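Local coordinates for protein ATP-citrate lyase beta-subunit (Chlorobium limicola, PDB 6HXJ) that is the beta-subunit of ATP-citrate lyase, which probably uses ATP and CoA to split citrate into oxaloacetate and acetyl-CoA, releasing ADP and phosphate, at residues A[11-16]-A[206-211]; A[176-181]-A[185-190]. One frame throughout, in Å; residues are numbered along the deposited sequence.

Interactions 1 and 2 set two helices on one antiparallel sheet in the ATP-grasp family region, their centres about 7 Å apart. Interaction 2 is nested within the loop that interaction 1 closes. Strands 184-195 and 200-210, which follow each other in the chain, are neighbours in that sheet and join the two contacts: Asn209 N lies 2.8 Å from Ser186 O and Asn209 O lies 2.7 Å from Gln185 N, both probable hydrogen bonds. Trp16, just past the end of its helix, packs its indole on Asn181 of the other. Ile187 and Met208 touch between the strands, giving the helices a shared apolar floor. Coenzyme A takes no part in either contact.

Interaction 1: residues A[11-16]-A[206-211]; sequences KLFNKW and AVMNVD
Leu12 and Phe13 face Met208 and Ala206 where helix 11-15 runs at 90° to strand 206-210, with 10.9 Å between the two axes at closest approach. This is an alpha helix laid across one face of an antiparallel beta-sheet, within the region assigned to the ATP-grasp family. The strand's alternation supplies the lower layer: Ala206 and Met208, two residues apart, direct their side chains toward the helix, while Val207 between them points away.

The two contacting residues of the strand differ in length, and each suits its place. Ala206, with a single methyl, lets the Phe13 ring lie close to the strand; its CB meets the ring atom CE2 at 3.4 Å and CZ at 3.9 Å. Met208, long and unbranched, reaches from the strand to the helix side chains. Its CG is anti to the backbone N (chi1 -165°) and the rest of the chain is extended, which carries the sulfur past the ring and the terminal methyl on to Leu12. Met208 SD lies 4.2 Å from Phe13 CE1 and 5.2 Å from the ring centroid, a Met-aromatic contact in which the sulfur approaches obliquely.

No hydrogen bond crosses the interface, and all four touching residues are buried, so apolar side chains are the natural choice here. Ile187 and Ile189 of the neighbouring strand extend the surface under Phe13, and Ile4 flanks Met208 from strand 3-4. Leu12 and Met208 cross at about a right angle, and it is their ends that meet, Leu12 CD1 resting 3.8 Å from Met208 CE.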
ATOM      1  N   LYS A  11     -46.251 -45.574  12.288  1.00109.44           N
ATOM      2  CA  LYS A  11     -46.029 -44.600  11.231  1.00109.56           C
ATOM      3  C   LYS A  11     -45.173 -45.197  10.108  1.00110.30           C
ATOM      4  O   LYS A  11     -45.503 -45.019   8.935  1.00110.25           O
ATOM      5  CB  LYS A  11     -45.400 -43.322  11.809  1.00113.23           C
ATOM      6  CG  LYS A  11     -44.888 -42.352  10.755  1.00139.30           C
ATOM      7  CD  LYS A  11     -44.708 -40.946  11.291  1.00157.87           C
ATOM      8  CE  LYS A  11     -43.558 -40.246  10.599  1.00170.50           C
ATOM      9  NZ  LYS A  11     -43.754 -38.772  10.565  1.00181.34           N
ATOM     10  N   LEU A  12     -44.100 -45.929  10.473  1.00103.37           N
ATOM     11  CA  LEU A  12     -43.194 -46.566   9.506  1.00 99.65           C
ATOM     12  C   LEU A  12     -43.857 -47.717   8.837  1.00101.38           C
ATOM     13  O   LEU A  12     -43.586 -47.991   7.680  1.00 99.98           O
ATOM     14  CB  LEU A  12     -41.926 -47.030  10.187  1.00 97.45           C
ATOM     15  CG  LEU A  12     -41.245 -45.955  11.013  1.00102.66           C
ATOM     16  CD1 LEU A  12     -39.809 -46.307  11.249  1.00100.60           C
ATOM     17  CD2 LEU A  12     -41.337 -44.587  10.329  1.00106.45           C
ATOM     18  N   PHE A  13     -44.725 -48.406   9.555  1.00 98.41           N
ATOM     19  CA  PHE A  13     -45.477 -49.493   8.965  1.00 98.60           C
ATOM     20  C   PHE A  13     -46.321 -48.893   7.883  1.00104.63           C
ATOM     21  O   PHE A  13     -46.221 -49.317   6.739  1.00104.50           O
ATOM     22  CB  PHE A  13     -46.369 -50.142  10.000  1.00101.20           C
ATOM     23  CG  PHE A  13     -45.643 -51.075  10.912  1.00100.76           C
ATOM     24  CD1 PHE A  13     -44.277 -51.270  10.783  1.00102.46           C
ATOM     25  CD2 PHE A  13     -46.322 -51.772  11.894  1.00102.76           C
ATOM     26  CE1 PHE A  13     -43.599 -52.136  11.637  1.00102.68           C
ATOM     27  CE2 PHE A  13     -45.651 -52.650  12.735  1.00104.98           C
ATOM     28  CZ  PHE A  13     -44.293 -52.825  12.607  1.00101.99           C
ATOM     29  N   ASN A  14     -47.092 -47.855   8.236  1.00102.63           N
ATOM     30  CA  ASN A  14     -47.944 -47.097   7.344  1.00104.29           C
ATOM     31  C   ASN A  14     -47.182 -46.695   6.102  1.00109.08           C
ATOM     32  O   ASN A  14     -47.629 -46.964   4.994  1.00110.59           O
ATOM     33  CB  ASN A  14     -48.414 -45.868   8.070  1.00103.88           C
ATOM     34  CG  ASN A  14     -49.866 -45.650   7.975  1.00129.83           C
ATOM     35  OD1 ASN A  14     -50.679 -46.549   8.187  1.00131.80           O
ATOM     36  ND2 ASN A  14     -50.215 -44.471   7.496  1.00119.48           N
ATOM     37  N   LYS A  15     -46.007 -46.099   6.292  1.00104.11           N
ATOM     38  CA  LYS A  15     -45.123 -45.673   5.219  1.00102.53           C
ATOM     39  C   LYS A  15     -44.846 -46.801   4.204  1.00106.57           C
ATOM     40  O   LYS A  15     -44.911 -46.571   3.000  1.00106.80           O
ATOM     41  CB  LYS A  15     -43.820 -45.150   5.834  1.00101.23           C
ATOM     42  CG  LYS A  15     -42.734 -44.858   4.837  1.00 99.42           C
ATOM     43  CD  LYS A  15     -41.708 -43.932   5.433  1.00103.26           C
ATOM     44  CE  LYS A  15     -40.384 -44.142   4.767  1.00105.63           C
ATOM     45  NZ  LYS A  15     -39.331 -43.269   5.347  1.00116.84           N
ATOM     46  N   TRP A  16     -44.551 -48.009   4.688  1.00102.47           N
ATOM     47  CA  TRP A  16     -44.241 -49.131   3.803  1.00101.28           C
ATOM     48  C   TRP A  16     -45.468 -49.999   3.530  1.00109.90           C
ATOM     49  O   TRP A  16     -45.332 -51.156   3.125  1.00109.36           O
ATOM     50  CB  TRP A  16     -43.033 -49.930   4.346  1.00 96.84           C
ATOM     51  CG  TRP A  16     -41.794 -49.097   4.350  1.00 95.70           C
ATOM     52  CD1 TRP A  16     -41.361 -48.280   5.350  1.00 98.22           C
ATOM     53  CD2 TRP A  16     -40.954 -48.831   3.219  1.00 94.06           C
ATOM     54  NE1 TRP A  16     -40.250 -47.577   4.939  1.00 96.19           N
ATOM     55  CE2 TRP A  16     -39.999 -47.873   3.623  1.00 96.84           C
ATOM     56  CE3 TRP A  16     -40.923 -49.302   1.895  1.00 94.60           C
ATOM     57  CZ2 TRP A  16     -39.037 -47.371   2.747  1.00 94.51           C
ATOM     58  CZ3 TRP A  16     -39.975 -48.802   1.033  1.00 94.30           C
ATOM     59  CH2 TRP A  16     -39.044 -47.853   1.457  1.00 93.85           C
ATOM     60  N   ALA A 206     -46.937 -53.818  17.776  1.00116.89           N
ATOM     61  CA  ALA A 206     -45.733 -53.506  17.016  1.00111.82           C
ATOM     62  C   ALA A 206     -44.530 -53.180  17.897  1.00110.98           C
ATOM     63  O   ALA A 206     -44.467 -52.091  18.494  1.00111.80           O
ATOM     64  CB  ALA A 206     -46.014 -52.349  16.068  1.00112.88           C
ATOM     65  N   VAL A 207     -43.560 -54.122  17.949  1.00102.43           N
ATOM     66  CA  VAL A 207     -42.299 -53.977  18.699  1.00 99.66           C
ATOM     67  C   VAL A 207     -41.151 -53.691  17.701  1.00 97.66           C
ATOM     68  O   VAL A 207     -40.647 -54.612  17.074  1.00 95.84           O
ATOM     69  CB  VAL A 207     -41.995 -55.206  19.603  1.00103.92           C
ATOM     70  CG1 VAL A 207     -40.808 -54.930  20.517  1.00103.30           C
ATOM     71  CG2 VAL A 207     -43.208 -55.610  20.435  1.00106.88           C
ATOM     72  N   MET A 208     -40.721 -52.435  17.565  1.00 91.45           N
ATOM     73  CA  MET A 208     -39.677 -52.096  16.600  1.00 87.22           C
ATOM     74  C   MET A 208     -38.416 -51.519  17.220  1.00 85.94           C
ATOM     75  O   MET A 208     -38.468 -50.531  17.945  1.00 85.79           O
ATOM     76  CB  MET A 208     -40.231 -51.121  15.556  1.00 90.33           C
ATOM     77  CG  MET A 208     -39.404 -50.989  14.354  1.00 93.25           C
ATOM     78  SD  MET A 208     -40.366 -49.995  13.218  1.00101.43           S
ATOM     79  CE  MET A 208     -39.285 -50.042  11.727  1.00 97.04           C
ATOM     80  N   ASN A 209     -37.268 -52.086  16.854  1.00 80.07           N
ATOM     81  CA  ASN A 209     -35.947 -51.562  17.242  1.00 79.20           C
ATOM     82  C   ASN A 209     -35.231 -51.048  16.002  1.00 80.55           C
ATOM     83  O   ASN A 209     -35.088 -51.803  15.034  1.00 78.39           O
ATOM     84  CB  ASN A 209     -35.094 -52.612  17.938  1.00 79.34           C
ATOM     85  CG  ASN A 209     -35.741 -53.152  19.177  1.00 99.54           C
ATOM     86  OD1 ASN A 209     -35.700 -52.535  20.244  1.00 87.32           O
ATOM     87  ND2 ASN A 209     -36.413 -54.287  19.044  1.00 93.75           N
ATOM     88  N   VAL A 210     -34.838 -49.764  15.997  1.00 77.24           N
ATOM     89  CA  VAL A 210     -34.125 -49.203  14.839  1.00 76.02           C
ATOM     90  C   VAL A 210     -32.708 -48.816  15.225  1.00 79.21           C
ATOM     91  O   VAL A 210     -32.424 -48.553  16.388  1.00 81.12           O
ATOM     92  CB  VAL A 210     -34.869 -48.079  14.056  1.00 80.58           C
ATOM     93  CG1 VAL A 210     -36.113 -48.634  13.367  1.00 80.19           C
ATOM     94  CG2 VAL A 210     -35.207 -46.881  14.931  1.00 82.30           C
ATOM     95  N   ASP A 211     -31.802 -48.807  14.258  1.00 74.39           N
ATOM     96  CA  ASP A 211     -30.417 -48.412  14.529  1.00 73.73           C
ATOM     97  C   ASP A 211     -30.344 -46.849  14.524  1.00 78.71           C
ATOM     98  O   ASP A 211     -30.238 -46.232  13.456  1.00 79.08           O
ATOM     99  CB  ASP A 211     -29.474 -49.091  13.518  1.00 73.82           C
ATOM    100  CG  ASP A 211     -28.034 -48.574  13.489  1.00 83.71           C
ATOM    101  OD1 ASP A 211     -27.572 -48.003  14.519  1.00 84.72           O
ATOM    102  OD2 ASP A 211     -27.353 -48.789  12.465  1.00 86.92           O
TER

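Interaction 2: residues A[176-181]-A[185-190]; sequences ILCFDN and QSIEIN
The ring of Phe179 turns its edge to the backbone of Gln185. Phe179 CE2 is 3.5 Å from Gln185 O and its neighbour CZ is 3.6 Å away, the oxygen lying near the ring plane; the slightly positive C-H edge of a phenyl group suits such a partner. The chain leaves helix 176-181, turns, and comes back in strand 186-189, a tight helix-turn-strand unit of the ATP-grasp region with segment directions differing by 151° and axes 9.4 Å apart. A classic beta bulge sets two residues, Gln185 and Ser186, opposite the single Asn209 of strand 200-210.

Further along, buried Ile187 points toward the helix, its CG1 branch carrying the CD1 methyl to it. That atom lies 3.8 Å from Phe179 CA and, near the plane of the ring, 3.9 Å from CD2, while Cys178 SG comes within 4.2 Å on the same methyl. The small Cys178 side chain lets both this methyl and Met208 approach. With CG anti to the backbone N (chi1 -174°), the Phe179 ring projects from the helix roughly at right angles to its axis and reaches the Gln185 peptide. Replacing Phe179 with a serine would probably open a gap beside Ile187 CD1 and leave Gln185 O without its aromatic neighbour.

The polar end of Gln185 turns elsewhere, its NE2 bonding to an acidic side chain of another protein's chain. Within the last turn, the Asn181 side chain folds back on its own helix: Leu177 O accepts from both Asn181 N and Asn181 ND2, the latter bond 3.0 Å long and in the asparagine amide plane.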
ATOM      1  N   ILE A 176     -40.182 -56.657   5.066  1.00 88.39           N
ATOM      2  CA  ILE A 176     -38.803 -56.807   4.625  1.00 86.06           C
ATOM      3  C   ILE A 176     -38.286 -55.512   4.044  1.00 91.63           C
ATOM      4  O   ILE A 176     -37.134 -55.163   4.297  1.00 91.35           O
ATOM      5  CB  ILE A 176     -38.680 -57.988   3.649  1.00 89.32           C
ATOM      6  CG1 ILE A 176     -38.735 -59.321   4.424  1.00 88.28           C
ATOM      7  CG2 ILE A 176     -37.385 -57.905   2.832  1.00 89.23           C
ATOM      8  CD1 ILE A 176     -39.085 -60.535   3.614  1.00 86.80           C
ATOM      9  N   LEU A 177     -39.131 -54.794   3.279  1.00 89.97           N
ATOM     10  CA  LEU A 177     -38.783 -53.507   2.679  1.00 90.67           C
ATOM     11  C   LEU A 177     -38.606 -52.483   3.796  1.00 93.46           C
ATOM     12  O   LEU A 177     -37.636 -51.733   3.785  1.00 93.70           O
ATOM     13  CB  LEU A 177     -39.861 -53.039   1.677  1.00 93.40           C
ATOM     14  CG  LEU A 177     -39.662 -53.522   0.287  1.00 99.88           C
ATOM     15  CD1 LEU A 177     -40.836 -53.144  -0.604  1.00102.35           C
ATOM     16  CD2 LEU A 177     -38.328 -53.057  -0.241  1.00104.65           C
ATOM     17  N   CYS A 178     -39.523 -52.498   4.781  1.00 88.07           N
ATOM     18  CA  CYS A 178     -39.527 -51.618   5.928  1.00 87.56           C
ATOM     19  C   CYS A 178     -38.267 -51.843   6.708  1.00 89.50           C
ATOM     20  O   CYS A 178     -37.630 -50.870   7.072  1.00 91.08           O
ATOM     21  CB  CYS A 178     -40.772 -51.830   6.792  1.00 89.60           C
ATOM     22  SG  CYS A 178     -40.855 -50.802   8.296  1.00 93.70           S
ATOM     23  N   PHE A 179     -37.857 -53.094   6.909  1.00 83.46           N
ATOM     24  CA  PHE A 179     -36.658 -53.427   7.667  1.00 80.77           C
ATOM     25  C   PHE A 179     -35.427 -52.932   6.944  1.00 87.58           C
ATOM     26  O   PHE A 179     -34.594 -52.237   7.542  1.00 86.05           O
ATOM     27  CB  PHE A 179     -36.584 -54.938   7.922  1.00 81.03           C
ATOM     28  CG  PHE A 179     -35.457 -55.373   8.827  1.00 79.76           C
ATOM     29  CD1 PHE A 179     -34.172 -55.549   8.331  1.00 81.86           C
ATOM     30  CD2 PHE A 179     -35.694 -55.680  10.156  1.00 80.72           C
ATOM     31  CE1 PHE A 179     -33.136 -55.988   9.161  1.00 81.75           C
ATOM     32  CE2 PHE A 179     -34.666 -56.143  10.978  1.00 82.76           C
ATOM     33  CZ  PHE A 179     -33.388 -56.283  10.479  1.00 80.28           C
ATOM     34  N   ASP A 180     -35.323 -53.275   5.657  1.00 88.92           N
ATOM     35  CA  ASP A 180     -34.196 -52.894   4.818  1.00 91.56           C
ATOM     36  C   ASP A 180     -34.011 -51.364   4.801  1.00 96.37           C
ATOM     37  O   ASP A 180     -32.936 -50.855   5.147  1.00 96.52           O
ATOM     38  CB  ASP A 180     -34.404 -53.450   3.391  1.00 96.94           C
ATOM     39  CG  ASP A 180     -33.140 -53.827   2.628  1.00123.35           C
ATOM     40  OD1 ASP A 180     -33.028 -53.447   1.436  1.00128.69           O
ATOM     41  OD2 ASP A 180     -32.332 -54.618   3.167  1.00133.48           O
ATOM     42  N   ASN A 181     -35.100 -50.655   4.501  1.00 93.20           N
ATOM     43  CA  ASN A 181     -35.133 -49.212   4.329  1.00 93.84           C
ATOM     44  C   ASN A 181     -35.146 -48.364   5.607  1.00 94.30           C
ATOM     45  O   ASN A 181     -34.788 -47.185   5.561  1.00 93.20           O
ATOM     46  CB  ASN A 181     -36.285 -48.857   3.450  1.00 95.44           C
ATOM     47  CG  ASN A 181     -35.952 -49.181   2.003  1.00107.16           C
ATOM     48  OD1 ASN A 181     -35.318 -48.388   1.299  1.00106.56           O
ATOM     49  ND2 ASN A 181     -36.308 -50.372   1.528  1.00 91.57           N
ATOM     50  N   GLN A 185     -33.175 -53.021  13.545  1.00 70.82           N
ATOM     51  CA  GLN A 185     -32.405 -54.091  14.162  1.00 68.85           C
ATOM     52  C   GLN A 185     -33.355 -55.289  14.256  1.00 74.07           C
ATOM     53  O   GLN A 185     -32.964 -56.439  14.061  1.00 73.54           O
ATOM     54  CB  GLN A 185     -31.900 -53.661  15.535  1.00 70.19           C
ATOM     55  CG  GLN A 185     -30.829 -52.580  15.412  1.00 83.29           C
ATOM     56  CD  GLN A 185     -30.549 -51.796  16.677  1.00 99.73           C
ATOM     57  OE1 GLN A 185     -31.370 -51.676  17.593  1.00 90.44           O
ATOM     58  NE2 GLN A 185     -29.383 -51.184  16.715  1.00 97.83           N
ATOM     59  N   SER A 186     -34.634 -55.003  14.485  1.00 73.43           N
ATOM     60  CA  SER A 186     -35.701 -55.986  14.616  1.00 74.98           C
ATOM     61  C   SER A 186     -37.088 -55.326  14.622  1.00 81.26           C
ATOM     62  O   SER A 186     -37.238 -54.180  15.054  1.00 80.91           O
ATOM     63  CB  SER A 186     -35.528 -56.831  15.882  1.00 79.69           C
ATOM     64  OG  SER A 186     -35.580 -56.039  17.056  1.00 90.53           O
ATOM     65  N   ILE A 187     -38.101 -56.078  14.143  1.00 79.52           N
ATOM     66  CA  ILE A 187     -39.524 -55.712  14.083  1.00 81.36           C
ATOM     67  C   ILE A 187     -40.316 -56.965  14.458  1.00 87.68           C
ATOM     68  O   ILE A 187     -40.140 -57.989  13.802  1.00 87.51           O
ATOM     69  CB  ILE A 187     -39.921 -55.214  12.664  1.00 84.71           C
ATOM     70  CG1 ILE A 187     -39.049 -54.011  12.180  1.00 84.10           C
ATOM     71  CG2 ILE A 187     -41.428 -54.904  12.606  1.00 87.07           C
ATOM     72  CD1 ILE A 187     -39.024 -53.744  10.667  1.00 90.94           C
ATOM     73  N   GLU A 188     -41.169 -56.888  15.495  1.00 87.03           N
ATOM     74  CA  GLU A 188     -41.949 -58.012  15.991  1.00 89.44           C
ATOM     75  C   GLU A 188     -43.423 -57.636  16.028  1.00 97.89           C
ATOM     76  O   GLU A 188     -43.797 -56.653  16.667  1.00100.85           O
ATOM     77  CB  GLU A 188     -41.441 -58.474  17.371  1.00 91.40           C
ATOM     78  CG  GLU A 188     -41.880 -59.884  17.729  1.00106.32           C
ATOM     79  CD  GLU A 188     -42.438 -60.103  19.123  1.00134.17           C
ATOM     80  OE1 GLU A 188     -43.348 -59.345  19.535  1.00137.39           O
ATOM     81  OE2 GLU A 188     -42.005 -61.076  19.783  1.00125.14           O
ATOM     82  N   ILE A 189     -44.248 -58.374  15.281  1.00 94.35           N
ATOM     83  CA  ILE A 189     -45.693 -58.181  15.203  1.00 96.12           C
ATOM     84  C   ILE A 189     -46.398 -59.432  15.750  1.00103.24           C
ATOM     85  O   ILE A 189     -46.310 -60.512  15.162  1.00102.66           O
ATOM     86  CB  ILE A 189     -46.167 -57.810  13.773  1.00 98.33           C
ATOM     87  CG1 ILE A 189     -45.481 -56.519  13.256  1.00 95.40           C
ATOM     88  CG2 ILE A 189     -47.701 -57.698  13.738  1.00102.12           C
ATOM     89  CD1 ILE A 189     -45.650 -56.238  11.788  1.00 92.78           C
ATOM     90  N   ASN A 190     -47.040 -59.288  16.900  1.00102.72           N
ATOM     91  CA  ASN A 190     -47.743 -60.379  17.539  1.00105.69           C
ATOM     92  C   ASN A 190     -48.850 -59.787  18.370  1.00113.51           C
ATOM     93  O   ASN A 190     -48.574 -59.204  19.417  1.00114.48           O
ATOM     94  CB  ASN A 190     -46.815 -61.266  18.393  1.00105.18           C
ATOM     95  CG  ASN A 190     -47.471 -62.540  18.859  1.00127.44           C
ATOM     96  OD1 ASN A 190     -48.052 -63.309  18.071  1.00122.82           O
ATOM     97  ND2 ASN A 190     -47.380 -62.794  20.154  1.00118.40           N
TER